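Local coordinates for ribosome-inactivating protein (Lychnis chalcedonica, PDB 2G5X) that belongs to the plant ribosome-inactivating proteins and folds as one chain with a mixed beta sheet and a largely helical region, at residues Glu131-Gly136 and Val157-Leu162. Numbering follows the deposited sequence.
Sequences EKLSLG and VAKFAL
L133 turns CG anti to its backbone nitrogen (chi1 170°), and its methyl groups point at the helix that carries L162. In L162, CG lies anti to the carbonyl carbon (chi1 -76°). CB of L162 is the atom nearest L133. The contact sits in the helical part of the ribosome-inactivating protein fold. It joins the loop between helices 119-126 and 137-145 to the long helix 154-173. The two leucine side chains run at a slant to each other. CD2 of L133 presses on CB of L162 at 3.4 Å, closer than usual for two carbons. CD2 of L133 is also 3.8 Å from the backbone atom C of L162, so this methyl rests on the helix surface at the base of the side chain. The L162 side chain also packs on Y119 and L122 of helix 119-126. L133 also touches V128 and I163, and both leucines are buried. The contact is made by carbon atoms, and no hydrogen bond crosses it. The loop also makes backbone hydrogen bonds, E131 with G193 and L135 with F190. L135 packs on Q166, further along helix 154-173, and CD2 of L135 lies 3.9 Å from CD2 of L133. G136 follows at the N-cap of helix 137-145. K159, one turn before L162, forms the partly exposed margin. The end of its aliphatic chain comes close to the loop. There CE of K159 lies 4.4 Å from CD1 of L133, a looser touch than the one made by CD2.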
loop_
_atom_site.group_PDB
_atom_site.type_symbol
_atom_site.label_atom_id
_atom_site.label_comp_id
_atom_site.label_asym_id
_atom_site.label_seq_id
_atom_site.Cartn_x
_atom_site.Cartn_y
_atom_site.Cartn_z
ATOM N N GLU A 131 -7.506 11.467 -6.870
ATOM C CA GLU A 131 -8.341 11.305 -8.053
ATOM C C GLU A 131 -7.626 11.377 -9.398
ATOM O O GLU A 131 -7.954 10.610 -10.304
ATOM C CB GLU A 131 -9.486 12.324 -8.038
ATOM C CG GLU A 131 -10.563 12.034 -7.003
ATOM C CD GLU A 131 -10.310 12.720 -5.673
ATOM O OE1 GLU A 131 -9.138 13.021 -5.364
ATOM O OE2 GLU A 131 -11.292 12.947 -4.933
ATOM N N LYS A 132 -6.656 12.276 -9.544
ATOM C CA LYS A 132 -5.983 12.381 -10.831
ATOM C C LYS A 132 -4.537 11.910 -10.909
ATOM O O LYS A 132 -3.892 12.059 -11.944
ATOM C CB LYS A 132 -6.106 13.806 -11.384
ATOM C CG LYS A 132 -5.384 14.898 -10.629
ATOM C CD LYS A 132 -5.830 16.250 -11.185
ATOM C CE LYS A 132 -4.950 17.393 -10.722
ATOM N NZ LYS A 132 -3.561 17.265 -11.235
ATOM N N LEU A 133 -4.030 11.333 -9.825
ATOM C CA LEU A 133 -2.666 10.813 -9.820
ATOM C C LEU A 133 -2.562 9.685 -10.851
ATOM O O LEU A 133 -3.395 8.775 -10.867
ATOM C CB LEU A 133 -2.317 10.272 -8.430
ATOM C CG LEU A 133 -1.018 9.472 -8.289
ATOM C CD1 LEU A 133 0.182 10.343 -8.619
ATOM C CD2 LEU A 133 -0.918 8.939 -6.869
ATOM N N SER A 134 -1.551 9.750 -11.714
ATOM C CA SER A 134 -1.354 8.720 -12.732
ATOM C C SER A 134 -0.901 7.410 -12.083
ATOM O O SER A 134 0.138 7.365 -11.426
ATOM C CB SER A 134 -0.313 9.187 -13.752
ATOM O OG SER A 134 -0.881 10.060 -14.707
ATOM N N LEU A 135 -1.685 6.352 -12.283
ATOM C CA LEU A 135 -1.398 5.035 -11.716
ATOM C C LEU A 135 -1.030 4.019 -12.798
ATOM O O LEU A 135 -1.413 4.171 -13.956
ATOM C CB LEU A 135 -2.624 4.519 -10.961
ATOM C CG LEU A 135 -3.298 5.468 -9.966
ATOM C CD1 LEU A 135 -4.559 4.810 -9.419
ATOM C CD2 LEU A 135 -2.335 5.827 -8.846
ATOM N N GLY A 136 -0.297 2.980 -12.407
ATOM C CA GLY A 136 0.093 1.948 -13.353
ATOM C C GLY A 136 1.539 1.515 -13.200
ATOM O O GLY A 136 2.310 2.151 -12.484
ATOM N N VAL A 157 8.995 11.565 -2.646
ATOM C CA VAL A 157 8.550 10.570 -1.677
ATOM C C VAL A 157 7.027 10.457 -1.644
ATOM O O VAL A 157 6.479 9.354 -1.652
ATOM C CB VAL A 157 9.059 10.907 -0.257
ATOM C CG1 VAL A 157 8.401 9.989 0.771
ATOM C CG2 VAL A 157 10.577 10.755 -0.203
ATOM N N ALA A 158 6.346 11.600 -1.614
ATOM C CA ALA A 158 4.883 11.614 -1.567
ATOM C C ALA A 158 4.237 10.947 -2.781
ATOM O O ALA A 158 3.256 10.216 -2.645
ATOM C CB ALA A 158 4.380 13.050 -1.435
ATOM N N LYS A 159 4.783 11.203 -3.967
ATOM C CA LYS A 159 4.239 10.624 -5.190
ATOM C C LYS A 159 4.409 9.111 -5.191
ATOM O O LYS A 159 3.476 8.375 -5.515
ATOM C CB LYS A 159 4.933 11.235 -6.408
ATOM C CG LYS A 159 4.548 12.671 -6.686
ATOM C CD LYS A 159 4.781 13.006 -8.151
ATOM C CE LYS A 159 4.200 11.950 -9.069
ATOM N NZ LYS A 159 4.108 12.470 -10.463
ATOM N N PHE A 160 5.602 8.653 -4.819
ATOM C CA PHE A 160 5.895 7.226 -4.756
ATOM C C PHE A 160 4.948 6.544 -3.765
ATOM O O PHE A 160 4.415 5.469 -4.035
ATOM C CB PHE A 160 7.351 7.008 -4.319
ATOM C CG PHE A 160 7.671 5.583 -3.960
ATOM C CD1 PHE A 160 7.651 4.587 -4.927
ATOM C CD2 PHE A 160 7.970 5.234 -2.646
ATOM C CE1 PHE A 160 7.922 3.259 -4.594
ATOM C CE2 PHE A 160 8.242 3.907 -2.302
ATOM C CZ PHE A 160 8.217 2.920 -3.278
ATOM N N ALA A 161 4.740 7.178 -2.617
ATOM C CA ALA A 161 3.861 6.628 -1.586
ATOM C C ALA A 161 2.400 6.527 -2.034
ATOM O O ALA A 161 1.746 5.512 -1.811
ATOM C CB ALA A 161 3.956 7.474 -0.319
ATOM N N LEU A 162 1.888 7.581 -2.662
ATOM C CA LEU A 162 0.500 7.579 -3.117
ATOM C C LEU A 162 0.230 6.522 -4.181
ATOM O O LEU A 162 -0.807 5.860 -4.151
ATOM C CB LEU A 162 0.117 8.964 -3.644
ATOM C CG LEU A 162 -0.140 10.023 -2.573
ATOM C CD1 LEU A 162 -0.263 11.393 -3.222
ATOM C CD2 LEU A 162 -1.408 9.674 -1.801
#